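Local atomic coordinates of NanU sialic acid binding protein (Bacteroides fragilis, PDB entry 4L7T), a protein that binds sialic acid with high affinity at the bacterial outer membrane and, as a SusD-family protein, probably passes it to the partner transporter NanO. Residues 46-50 and 97-102; 69-73 and 295-300; 191-195 and 204-210. One frame throughout, in Å; residues are numbered along the deposited sequence.

Two of the three contacts in NanU share a helical scaffold: interactions 1 and 3 lie in its helix-rich, TPR-clan part, with centres about 22 Å apart. Both touch helix 121-146 and strand 267-271, and interaction 1 closes along the chain before interaction 3 opens. Interaction 2 stands beside the antiparallel strands 344-350 and 356-363. The centres of interactions 1 and 2 are about 34 Å apart, and those of interactions 2 and 3 about 46 Å apart. Segment 69-73 falls between the two segments of interaction 1, while interaction 3 is nested inside the long loop that interaction 2 closes. The early chain is thus tied both to its own helical bundle and to a distant part of the SusD fold.

Interaction 1 of 3, residues 46-50 and 97-102; sequences LLREC and AGMYKV
L46 and C50 meet V102 in a helix-helix packing contact within the TPR-clan region of this SusD-family protein, where the end of helix 33-48 and the chain around it lie against the early part of helix 99-115. V102 shows how a small branched side chain can serve several partners. From CB its two methyls part: V102 CG1, anti to the backbone N (chi1 -172°), runs to L46 CB at 4.0 Å and reaches the backbone of L47 near its N. V102 CG2 takes the other side, lying 3.5 Å from L46 O and 3.7 Å from C50 SG. One valine thus touches residues four positions apart on the facing chain. C50 SG has mixed neighbours: A97 O and G98 O, each 3.8 Å away, and the apolar M99 CG. A97 O accepts a hydrogen bond from N53 ND2.

Deeper in the bundle, L138 of helix 121-146 touches L47, M99 and V102, and F54 of helix 51-58 touches L47 and M99, so two further helices add to the apolar packing. Toward the exposed rim, the lysine chain of K101 runs nearly perpendicular to L46, and its bends lay K101 CE 3.8 Å from L46 CD2. The same carbon passes E49, whose carboxylate probably attracts the ammonium group at a distance beyond a salt bridge: E49 OE1 and K101 NZ stand 4.4 Å apart.

Interaction 2 of 3, residues 69-73 and 295-300; sequences PFGGE and YMTSTY
G71 sits in a type I beta turn running from P69 to G72, closed by the G72 N to P69 O hydrogen bond, and its CA comes within 6.6 Å of the CA of Y295 on helix 293-299. The absence of a side chain lets G71 CA lie over the middle of one face of the Y295 ring, 3.8 Å from the centroid, in a CH-pi contact. The tyrosine is swung there by its first torsion (chi1 63°), which sets CG between the backbone N and the carbonyl carbon.

F70 joins the same aromatic cluster. Its ring presents an edge to the face of Y300, with planes at 81° and F70 CE1 3.8 Å from Y300 CE2, and it meets Y295 obliquely. At its edge F70 CZ also touches M296 SD at 4.0 Å, a Met-aromatic contact, while V347 and I359 of the neighbouring strands pack on the phenylalanine.

At the far end of the tyrosine, Y295 OH donates to E73 OE2 over 2.6 Å, arriving on the syn side of the carboxylate and 18° out of its plane. I320 N also donates to this oxygen, and Q292 N gives a weak bond to the tyrosine hydroxyl. Two donors on one oxygen would be expected to favour the charged carboxylate, and this polar link fixes the far end of a tyrosine whose ring also packs against G71 and F70.

Interaction 3 of 3, residues 191-195 and 204-210; sequences FGSDY and WSMAATQ
Y195 and M206 bring their CA atoms within 5.2 Å where the chain leaves helix 173-191 through a type II' beta turn, F191 to D194, and returns to start helix 206-223 behind the N-cap residue S205. Two waters bridge the backbones: one links D194 O to M206 N, and the other links Y195 O to A207 N and also donates to S205 OG. The first N-H groups of the new helix are thereby satisfied through solvent.

M206 fills the angle between two rings. With M206 CG anti to the backbone N (chi1 -177°), that carbon stands over the Y195 ring, 3.5 Å from its centroid and 9° off the normal, while M206 SD lies 3.9 Å from F191 CD2, a Met-aromatic contact. The F191 ring lies with one face on the S205-M206 backbone, F191 CZ being 3.4 Å from S205 C, and at its edge is T209 OG1. T209 OG1 accepts a hydrogen bond from W204 NE1 (2.8 Å, 164°) and hydrogen-bonds S187 OG, whereas Y195 OH, beside Q210 CG, hydrogen-bonds S240 OG. Here a methionine between two aromatics, beside a water-bridged helix start, packs a short helix-loop-helix connection in the TPR-clan helical region of the SusD fold.

Interaction 1 of 3, residues 46-50 and 97-102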
ATOM      1  N   LEU A  46     -10.498  -4.826 -12.113  1.00 18.20           N
ATOM      2  CA  LEU A  46     -11.289  -3.850 -11.341  1.00 18.33           C
ATOM      3  C   LEU A  46     -10.577  -3.453 -10.037  1.00 18.97           C
ATOM      4  O   LEU A  46     -10.624  -2.280  -9.615  1.00 19.91           O
ATOM      5  CB  LEU A  46     -12.644  -4.451 -11.002  1.00 20.14           C
ATOM      6  CG  LEU A  46     -13.608  -4.620 -12.167  1.00 20.23           C
ATOM      7  CD1 LEU A  46     -14.799  -5.363 -11.569  1.00 23.85           C
ATOM      8  CD2 LEU A  46     -14.041  -3.239 -12.702  1.00 26.58           C
ATOM      9  N   LEU A  47      -9.945  -4.419  -9.378  1.00 19.44           N
ATOM     10  CA  LEU A  47      -9.148  -4.100  -8.189  1.00 17.91           C
ATOM     11  C   LEU A  47      -8.030  -3.092  -8.544  1.00 19.04           C
ATOM     12  O   LEU A  47      -7.797  -2.118  -7.755  1.00 20.81           O
ATOM     13  CB  LEU A  47      -8.559  -5.415  -7.610  1.00 20.16           C
ATOM     14  CG  LEU A  47      -7.870  -5.274  -6.273  1.00 18.06           C
ATOM     15  CD1 LEU A  47      -8.914  -5.200  -5.176  1.00 20.16           C
ATOM     16  CD2 LEU A  47      -6.972  -6.512  -6.101  1.00 20.43           C
ATOM     17  N   ARG A  48      -7.348  -3.272  -9.657  1.00 17.70           N
ATOM     18  CA  ARG A  48      -6.317  -2.384 -10.125  1.00 17.79           C
ATOM     19  C   ARG A  48      -6.810  -0.905 -10.265  1.00 19.01           C
ATOM     20  O   ARG A  48      -6.035   0.057 -10.049  1.00 20.05           O
ATOM     21  CB  ARG A  48      -5.710  -2.880 -11.428  1.00 17.84           C
ATOM     22  CG  ARG A  48      -4.676  -1.900 -12.065  1.00 18.30           C
ATOM     23  CD  ARG A  48      -3.985  -2.488 -13.266  1.00 19.73           C
ATOM     24  NE  ARG A  48      -4.995  -2.814 -14.310  1.00 23.16           N
ATOM     25  CZ  ARG A  48      -4.750  -3.615 -15.352  1.00 29.74           C
ATOM     26  NH1 ARG A  48      -3.523  -4.101 -15.544  1.00 29.01           N
ATOM     27  NH2 ARG A  48      -5.718  -3.866 -16.257  1.00 23.84           N
ATOM     28  N   GLU A  49      -8.097  -0.745 -10.590  1.00 19.39           N
ATOM     29  CA  GLU A  49      -8.671   0.647 -10.708  1.00 20.52           C
ATOM     30  C   GLU A  49      -8.740   1.387  -9.343  1.00 20.72           C
ATOM     31  O   GLU A  49      -8.961   2.624  -9.280  1.00 21.50           O
ATOM     32  CB  GLU A  49     -10.065   0.632 -11.329  1.00 23.05           C
ATOM     33  CG  GLU A  49     -10.003   0.269 -12.793  1.00 23.60           C
ATOM     34  CD  GLU A  49     -11.366   0.140 -13.496  1.00 29.34           C
ATOM     35  OE1 GLU A  49     -12.442   0.126 -12.843  1.00 31.64           O
ATOM     36  OE2 GLU A  49     -11.318   0.027 -14.736  1.00 35.85           O
ATOM     37  N   CYS A  50      -8.599   0.639  -8.267  1.00 18.32           N
ATOM     38  CA  CYS A  50      -8.654   1.207  -6.926  1.00 18.35           C
ATOM     39  C   CYS A  50      -7.259   1.423  -6.370  1.00 18.88           C
ATOM     40  O   CYS A  50      -7.099   1.858  -5.222  1.00 17.17           O
ATOM     41  CB  CYS A  50      -9.443   0.305  -5.977  1.00 19.34           C
ATOM     42  SG  CYS A  50     -11.217   0.024  -6.280  1.00 24.62           S
ATOM     43  N   ALA A  97     -13.944   5.170  -2.319  1.00 18.03           N
ATOM     44  CA  ALA A  97     -12.736   4.893  -3.088  1.00 18.47           C
ATOM     45  C   ALA A  97     -13.075   3.995  -4.304  1.00 19.64           C
ATOM     46  O   ALA A  97     -12.199   3.346  -4.829  1.00 19.11           O
ATOM     47  CB  ALA A  97     -11.600   4.203  -2.179  1.00 18.22           C
ATOM     48  N   GLY A  98     -14.375   3.918  -4.672  1.00 18.45           N
ATOM     49  CA  GLY A  98     -14.735   3.117  -5.855  1.00 18.66           C
ATOM     50  C   GLY A  98     -14.792   1.638  -5.513  1.00 20.31           C
ATOM     51  O   GLY A  98     -14.929   0.809  -6.437  1.00 20.57           O
ATOM     52  N   MET A  99     -14.726   1.282  -4.244  1.00 18.72           N
ATOM     53  CA  MET A  99     -14.589  -0.152  -3.853  1.00 19.29           C
ATOM     54  C   MET A  99     -15.842  -1.005  -4.074  1.00 19.91           C
ATOM     55  O   MET A  99     -15.719  -2.181  -4.404  1.00 19.07           O
ATOM     56  CB  MET A  99     -14.042  -0.325  -2.445  1.00 18.02           C
ATOM     57  CG  MET A  99     -12.616   0.145  -2.391  1.00 19.04           C
ATOM     58  SD  MET A  99     -11.807  -0.221  -0.824  1.00 19.63           S
ATOM     59  CE  MET A  99     -10.290   0.519  -1.296  1.00 22.28           C
ATOM     60  N   TYR A 100     -17.013  -0.386  -3.986  1.00 18.99           N
ATOM     61  CA  TYR A 100     -18.268  -1.164  -4.047  1.00 20.62           C
ATOM     62  C   TYR A 100     -18.530  -1.735  -5.427  1.00 21.41           C
ATOM     63  O   TYR A 100     -19.172  -2.776  -5.520  1.00 22.08           O
ATOM     64  CB  TYR A 100     -19.459  -0.360  -3.475  1.00 20.35           C
ATOM     65  CG  TYR A 100     -19.508  -0.371  -1.982  1.00 17.02           C
ATOM     66  CD1 TYR A 100     -19.830  -1.512  -1.241  1.00 18.97           C
ATOM     67  CD2 TYR A 100     -19.151   0.800  -1.239  1.00 18.44           C
ATOM     68  CE1 TYR A 100     -19.849  -1.488   0.120  1.00 20.07           C
ATOM     69  CE2 TYR A 100     -19.142   0.819   0.118  1.00 17.76           C
ATOM     70  CZ  TYR A 100     -19.494  -0.296   0.824  1.00 19.41           C
ATOM     71  OH  TYR A 100     -19.576  -0.352   2.203  1.00 20.04           O
ATOM     72  N   LYS A 101     -18.044  -1.058  -6.452  1.00 21.74           N
ATOM     73  CA  LYS A 101     -18.177  -1.529  -7.813  1.00 24.20           C
ATOM     74  C   LYS A 101     -17.413  -2.866  -7.936  1.00 24.90           C
ATOM     75  O   LYS A 101     -17.901  -3.793  -8.631  1.00 24.29           O
ATOM     76  CB  LYS A 101     -17.595  -0.515  -8.780  1.00 23.87           C
ATOM     77  CG  LYS A 101     -17.484  -1.000 -10.242  1.00 29.96           C
ATOM     78  CD  LYS A 101     -17.193   0.153 -11.182  1.00 36.83           C
ATOM     79  CE  LYS A 101     -16.165  -0.177 -12.277  1.00 39.31           C
ATOM     80  NZ  LYS A 101     -16.779  -0.420 -13.651  1.00 42.79           N
ATOM     81  N   VAL A 102     -16.233  -2.930  -7.282  1.00 22.86           N
ATOM     82  CA  VAL A 102     -15.388  -4.153  -7.333  1.00 21.13           C
ATOM     83  C   VAL A 102     -16.018  -5.246  -6.559  1.00 20.72           C
ATOM     84  O   VAL A 102     -16.118  -6.397  -7.085  1.00 20.62           O
ATOM     85  CB  VAL A 102     -13.958  -3.890  -6.810  1.00 22.45           C
ATOM     86  CG1 VAL A 102     -13.086  -5.136  -7.070  1.00 23.88           C
ATOM     87  CG2 VAL A 102     -13.377  -2.678  -7.551  1.00 18.88           C
TER

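Interaction 2 of 3, residues 69-73 and 295-300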
ATOM      1  N   PRO A  69       5.634  22.089  -3.048  1.00 16.85           N
ATOM      2  CA  PRO A  69       6.368  21.514  -4.210  1.00 16.23           C
ATOM      3  C   PRO A  69       7.582  22.367  -4.626  1.00 18.71           C
ATOM      4  O   PRO A  69       7.463  23.601  -4.842  1.00 19.43           O
ATOM      5  CB  PRO A  69       5.287  21.432  -5.287  1.00 15.43           C
ATOM      6  CG  PRO A  69       3.999  21.156  -4.481  1.00 16.28           C
ATOM      7  CD  PRO A  69       4.172  22.090  -3.278  1.00 16.55           C
ATOM      8  N   PHE A  70       8.780  21.790  -4.703  1.00 18.88           N
ATOM      9  CA  PHE A  70      10.011  22.648  -4.825  1.00 18.63           C
ATOM     10  C   PHE A  70      10.003  23.501  -6.112  1.00 18.23           C
ATOM     11  O   PHE A  70      10.589  24.609  -6.158  1.00 20.55           O
ATOM     12  CB  PHE A  70      11.312  21.773  -4.762  1.00 18.09           C
ATOM     13  CG  PHE A  70      11.489  20.816  -5.933  1.00 18.26           C
ATOM     14  CD1 PHE A  70      12.200  21.217  -7.084  1.00 19.53           C
ATOM     15  CD2 PHE A  70      10.992  19.485  -5.869  1.00 17.52           C
ATOM     16  CE1 PHE A  70      12.378  20.367  -8.182  1.00 18.42           C
ATOM     17  CE2 PHE A  70      11.142  18.630  -6.954  1.00 19.33           C
ATOM     18  CZ  PHE A  70      11.864  19.035  -8.123  1.00 19.34           C
ATOM     19  N   GLY A  71       9.391  22.946  -7.156  1.00 18.09           N
ATOM     20  CA  GLY A  71       9.445  23.537  -8.553  1.00 17.89           C
ATOM     21  C   GLY A  71       8.382  24.588  -8.789  1.00 18.15           C
ATOM     22  O   GLY A  71       8.347  25.233  -9.836  1.00 18.53           O
ATOM     23  N   GLY A  72       7.505  24.769  -7.819  1.00 17.14           N
ATOM     24  CA  GLY A  72       6.485  25.845  -8.004  1.00 17.89           C
ATOM     25  C   GLY A  72       5.042  25.438  -8.162  1.00 16.45           C
ATOM     26  O   GLY A  72       4.116  26.318  -8.177  1.00 18.14           O
ATOM     27  N   GLU A  73       4.795  24.153  -8.292  1.00 15.33           N
ATOM     28  CA  GLU A  73       3.428  23.756  -8.499  1.00 14.76           C
ATOM     29  C   GLU A  73       2.511  24.173  -7.373  1.00 13.54           C
ATOM     30  O   GLU A  73       2.851  24.143  -6.140  1.00 14.30           O
ATOM     31  CB  GLU A  73       3.252  22.208  -8.660  1.00 15.22           C
ATOM     32  CG  GLU A  73       3.923  21.609  -9.895  1.00 16.87           C
ATOM     33  CD  GLU A  73       5.350  21.157  -9.646  1.00 19.60           C
ATOM     34  OE1 GLU A  73       6.150  21.807  -8.849  1.00 18.24           O
ATOM     35  OE2 GLU A  73       5.658  20.076 -10.268  1.00 20.52           O
ATOM     36  N   TYR A 295      10.822  22.453 -15.737  1.00 23.87           N
ATOM     37  CA  TYR A 295      11.736  23.065 -14.730  1.00 22.67           C
ATOM     38  C   TYR A 295      12.918  22.216 -14.356  1.00 22.22           C
ATOM     39  O   TYR A 295      13.961  22.731 -13.891  1.00 23.36           O
ATOM     40  CB  TYR A 295      11.024  23.667 -13.464  1.00 23.34           C
ATOM     41  CG  TYR A 295      10.285  22.618 -12.613  1.00 22.08           C
ATOM     42  CD1 TYR A 295      10.990  21.577 -11.994  1.00 22.21           C
ATOM     43  CD2 TYR A 295       8.911  22.685 -12.449  1.00 21.81           C
ATOM     44  CE1 TYR A 295      10.302  20.583 -11.212  1.00 16.40           C
ATOM     45  CE2 TYR A 295       8.235  21.734 -11.678  1.00 17.28           C
ATOM     46  CZ  TYR A 295       8.961  20.651 -11.127  1.00 17.92           C
ATOM     47  OH  TYR A 295       8.251  19.702 -10.458  1.00 17.73           O
ATOM     48  N   MET A 296      12.829  20.900 -14.552  1.00 21.60           N
ATOM     49  CA  MET A 296      13.982  20.053 -14.225  1.00 22.15           C
ATOM     50  C   MET A 296      15.088  20.415 -15.229  1.00 23.43           C
ATOM     51  O   MET A 296      16.222  20.692 -14.847  1.00 22.41           O
ATOM     52  CB  MET A 296      13.651  18.559 -14.360  1.00 21.55           C
ATOM     53  CG  MET A 296      12.774  18.036 -13.173  1.00 22.04           C
ATOM     54  SD  MET A 296      13.701  18.031 -11.552  1.00 23.43           S
ATOM     55  CE  MET A 296      14.549  16.431 -11.726  1.00 23.05           C
ATOM     56  N   THR A 297      14.714  20.430 -16.508  1.00 24.34           N
ATOM     57  CA  THR A 297      15.790  20.660 -17.521  1.00 26.73           C
ATOM     58  C   THR A 297      16.298  22.112 -17.529  1.00 28.29           C
ATOM     59  O   THR A 297      17.509  22.355 -17.763  1.00 29.03           O
ATOM     60  CB  THR A 297      15.393  20.097 -18.886  1.00 27.99           C
ATOM     61  OG1 THR A 297      14.184  20.712 -19.317  1.00 27.49           O
ATOM     62  CG2 THR A 297      15.098  18.629 -18.747  1.00 31.46           C
ATOM     63  N   SER A 298      15.439  23.068 -17.161  1.00 27.18           N
ATOM     64  CA  SER A 298      15.812  24.513 -17.231  1.00 28.29           C
ATOM     65  C   SER A 298      16.550  25.012 -15.983  1.00 27.49           C
ATOM     66  O   SER A 298      17.418  25.870 -16.048  1.00 26.40           O
ATOM     67  CB  SER A 298      14.547  25.363 -17.501  1.00 27.91           C
ATOM     68  OG  SER A 298      13.708  25.403 -16.340  1.00 32.26           O
ATOM     69  N   THR A 299      16.279  24.425 -14.835  1.00 24.92           N
ATOM     70  CA  THR A 299      16.706  25.094 -13.614  1.00 24.11           C
ATOM     71  C   THR A 299      17.554  24.293 -12.672  1.00 24.06           C
ATOM     72  O   THR A 299      18.394  24.866 -11.946  1.00 24.62           O
ATOM     73  CB  THR A 299      15.433  25.552 -12.853  1.00 23.30           C
ATOM     74  OG1 THR A 299      14.583  26.289 -13.754  1.00 27.27           O
ATOM     75  CG2 THR A 299      15.790  26.392 -11.642  1.00 26.71           C
ATOM     76  N   TYR A 300      17.303  22.964 -12.606  1.00 23.98           N
ATOM     77  CA  TYR A 300      17.898  22.142 -11.534  1.00 23.54           C
ATOM     78  C   TYR A 300      19.084  21.227 -11.966  1.00 23.76           C
ATOM     79  O   TYR A 300      19.301  20.970 -13.161  1.00 23.45           O
ATOM     80  CB  TYR A 300      16.771  21.332 -10.830  1.00 22.14           C
ATOM     81  CG  TYR A 300      15.766  22.283 -10.137  1.00 20.13           C
ATOM     82  CD1 TYR A 300      16.131  22.997  -9.028  1.00 18.13           C
ATOM     83  CD2 TYR A 300      14.477  22.466 -10.681  1.00 24.57           C
ATOM     84  CE1 TYR A 300      15.233  23.956  -8.420  1.00 21.02           C
ATOM     85  CE2 TYR A 300      13.569  23.376 -10.109  1.00 22.30           C
ATOM     86  CZ  TYR A 300      13.970  24.108  -8.998  1.00 22.94           C
ATOM     87  OH  TYR A 300      13.065  24.984  -8.420  1.00 26.71           O
TER

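Interaction 3 of 3, residues 191-195 and 204-210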
ATOM      1  N   PHE A 191      -8.582 -22.310  -0.669  1.00 14.59           N
ATOM      2  CA  PHE A 191      -7.241 -22.730  -1.033  1.00 16.07           C
ATOM      3  C   PHE A 191      -6.786 -24.051  -0.475  1.00 16.88           C
ATOM      4  O   PHE A 191      -5.885 -24.671  -1.071  1.00 18.64           O
ATOM      5  CB  PHE A 191      -6.221 -21.654  -0.622  1.00 14.41           C
ATOM      6  CG  PHE A 191      -6.357 -20.372  -1.391  1.00 12.41           C
ATOM      7  CD1 PHE A 191      -6.204 -20.357  -2.818  1.00 12.50           C
ATOM      8  CD2 PHE A 191      -6.584 -19.144  -0.720  1.00 14.15           C
ATOM      9  CE1 PHE A 191      -6.279 -19.141  -3.587  1.00 13.92           C
ATOM     10  CE2 PHE A 191      -6.696 -17.965  -1.437  1.00 14.33           C
ATOM     11  CZ  PHE A 191      -6.528 -17.907  -2.872  1.00 16.09           C
ATOM     12  N   GLY A 192      -7.322 -24.429   0.665  1.00 18.36           N
ATOM     13  CA  GLY A 192      -6.906 -25.682   1.369  1.00 19.26           C
ATOM     14  C   GLY A 192      -5.440 -25.539   1.818  1.00 20.25           C
ATOM     15  O   GLY A 192      -5.058 -24.558   2.474  1.00 21.45           O
ATOM     16  N   SER A 193      -4.609 -26.490   1.408  1.00 20.43           N
ATOM     17  CA  SER A 193      -3.209 -26.387   1.692  1.00 22.76           C
ATOM     18  C   SER A 193      -2.386 -25.909   0.504  1.00 21.35           C
ATOM     19  O   SER A 193      -1.169 -26.050   0.532  1.00 21.83           O
ATOM     20  CB  SER A 193      -2.666 -27.759   2.141  1.00 24.71           C
ATOM     21  OG  SER A 193      -2.929 -28.721   1.158  1.00 27.71           O
ATOM     22  N   ASP A 194      -3.015 -25.335  -0.540  1.00 20.52           N
ATOM     23  CA  ASP A 194      -2.271 -24.931  -1.741  1.00 19.33           C
ATOM     24  C   ASP A 194      -1.702 -23.516  -1.519  1.00 17.73           C
ATOM     25  O   ASP A 194      -2.454 -22.526  -1.623  1.00 17.73           O
ATOM     26  CB  ASP A 194      -3.249 -24.991  -2.947  1.00 20.66           C
ATOM     27  CG  ASP A 194      -2.607 -24.669  -4.282  1.00 20.58           C
ATOM     28  OD1 ASP A 194      -1.393 -24.407  -4.343  1.00 20.74           O
ATOM     29  OD2 ASP A 194      -3.280 -24.710  -5.362  1.00 21.01           O
ATOM     30  N   TYR A 195      -0.405 -23.413  -1.262  1.00 16.14           N
ATOM     31  CA  TYR A 195       0.259 -22.096  -1.177  1.00 15.79           C
ATOM     32  C   TYR A 195       0.928 -21.678  -2.464  1.00 15.17           C
ATOM     33  O   TYR A 195       1.767 -20.746  -2.487  1.00 16.61           O
ATOM     34  CB  TYR A 195       1.321 -22.123  -0.022  1.00 15.60           C
ATOM     35  CG  TYR A 195       0.747 -21.886   1.352  1.00 14.96           C
ATOM     36  CD1 TYR A 195       0.965 -20.658   2.002  1.00 16.25           C
ATOM     37  CD2 TYR A 195      -0.034 -22.836   1.979  1.00 19.42           C
ATOM     38  CE1 TYR A 195       0.475 -20.431   3.253  1.00 19.32           C
ATOM     39  CE2 TYR A 195      -0.620 -22.573   3.282  1.00 18.27           C
ATOM     40  CZ  TYR A 195      -0.337 -21.337   3.877  1.00 18.43           C
ATOM     41  OH  TYR A 195      -0.903 -21.078   5.138  1.00 21.82           O
ATOM     42  N   TRP A 204      -4.497 -13.072  -6.717  1.00 11.62           N
ATOM     43  CA  TRP A 204      -4.610 -13.415  -5.321  1.00 12.47           C
ATOM     44  C   TRP A 204      -4.270 -14.909  -5.069  1.00 13.94           C
ATOM     45  O   TRP A 204      -4.453 -15.763  -5.955  1.00 14.85           O
ATOM     46  CB  TRP A 204      -6.027 -13.048  -4.824  1.00 13.61           C
ATOM     47  CG  TRP A 204      -6.106 -12.937  -3.332  1.00 13.10           C
ATOM     48  CD1 TRP A 204      -6.357 -13.918  -2.461  1.00 11.60           C
ATOM     49  CD2 TRP A 204      -5.860 -11.736  -2.560  1.00 11.51           C
ATOM     50  NE1 TRP A 204      -6.366 -13.401  -1.123  1.00 12.38           N
ATOM     51  CE2 TRP A 204      -6.099 -12.064  -1.194  1.00 12.37           C
ATOM     52  CE3 TRP A 204      -5.566 -10.417  -2.903  1.00 16.00           C
ATOM     53  CZ2 TRP A 204      -5.949 -11.119  -0.132  1.00 15.74           C
ATOM     54  CZ3 TRP A 204      -5.418  -9.454  -1.830  1.00 15.63           C
ATOM     55  CH2 TRP A 204      -5.596  -9.829  -0.491  1.00 12.18           C
ATOM     56  N   SER A 205      -3.747 -15.220  -3.894  1.00 12.00           N
ATOM     57  CA  SER A 205      -3.228 -16.612  -3.591  1.00 11.59           C
ATOM     58  C   SER A 205      -3.383 -16.824  -2.077  1.00 11.72           C
ATOM     59  O   SER A 205      -3.749 -15.878  -1.335  1.00 11.93           O
ATOM     60  CB  SER A 205      -1.755 -16.718  -3.975  1.00 11.85           C
ATOM     61  OG  SER A 205      -0.964 -15.880  -3.142  1.00 13.82           O
ATOM     62  N   MET A 206      -3.104 -18.042  -1.602  1.00 11.53           N
ATOM     63  CA  MET A 206      -3.117 -18.266  -0.165  1.00 12.02           C
ATOM     64  C   MET A 206      -2.176 -17.361   0.631  1.00 11.05           C
ATOM     65  O   MET A 206      -2.594 -16.896   1.708  1.00 12.79           O
ATOM     66  CB  MET A 206      -2.769 -19.772   0.125  1.00 12.63           C
ATOM     67  CG  MET A 206      -2.836 -20.093   1.590  1.00 12.91           C
ATOM     68  SD  MET A 206      -4.417 -19.882   2.427  1.00 14.52           S
ATOM     69  CE  MET A 206      -4.476 -21.406   3.404  1.00 20.78           C
ATOM     70  N   ALA A 207      -0.976 -17.107   0.122  1.00 11.84           N
ATOM     71  CA  ALA A 207      -0.041 -16.247   0.888  1.00 11.86           C
ATOM     72  C   ALA A 207      -0.619 -14.825   1.039  1.00 12.26           C
ATOM     73  O   ALA A 207      -0.398 -14.173   2.035  1.00 11.74           O
ATOM     74  CB  ALA A 207       1.275 -16.170   0.230  1.00 12.84           C
ATOM     75  N   ALA A 208      -1.334 -14.318   0.040  1.00 11.78           N
ATOM     76  CA  ALA A 208      -1.983 -13.005   0.173  1.00 11.44           C
ATOM     77  C   ALA A 208      -3.097 -13.081   1.244  1.00 11.77           C
ATOM     78  O   ALA A 208      -3.228 -12.177   2.049  1.00 11.06           O
ATOM     79  CB  ALA A 208      -2.637 -12.579  -1.210  1.00 12.01           C
ATOM     80  N   THR A 209      -3.897 -14.165   1.267  1.00 11.11           N
ATOM     81  CA  THR A 209      -4.886 -14.325   2.317  1.00 11.64           C
ATOM     82  C   THR A 209      -4.228 -14.358   3.662  1.00 11.63           C
ATOM     83  O   THR A 209      -4.713 -13.721   4.609  1.00 11.49           O
ATOM     84  CB  THR A 209      -5.782 -15.617   2.111  1.00 11.34           C
ATOM     85  OG1 THR A 209      -6.640 -15.289   0.987  1.00 12.73           O
ATOM     86  CG2 THR A 209      -6.671 -15.897   3.307  1.00 12.61           C
ATOM     87  N   GLN A 210      -3.080 -15.051   3.777  1.00 11.27           N
ATOM     88  CA  GLN A 210      -2.419 -15.136   5.100  1.00 10.67           C
ATOM     89  C   GLN A 210      -1.815 -13.773   5.536  1.00 10.23           C
ATOM     90  O   GLN A 210      -1.826 -13.444   6.726  1.00 11.66           O
ATOM     91  CB  GLN A 210      -1.312 -16.200   5.110  1.00 10.28           C
ATOM     92  CG  GLN A 210      -1.879 -17.647   4.939  1.00 11.70           C
ATOM     93  CD  GLN A 210      -2.845 -17.986   5.998  1.00 15.86           C
ATOM     94  OE1 GLN A 210      -2.562 -17.816   7.173  1.00 14.79           O
ATOM     95  NE2 GLN A 210      -4.003 -18.519   5.609  1.00 16.63           N
TER
HETATM   96  O   HOH W   1      -2.451 -20.275  -3.225  1.00 15.56           O
HETATM   97  O   HOH W   2       0.386 -18.246  -2.099  1.00 14.69           O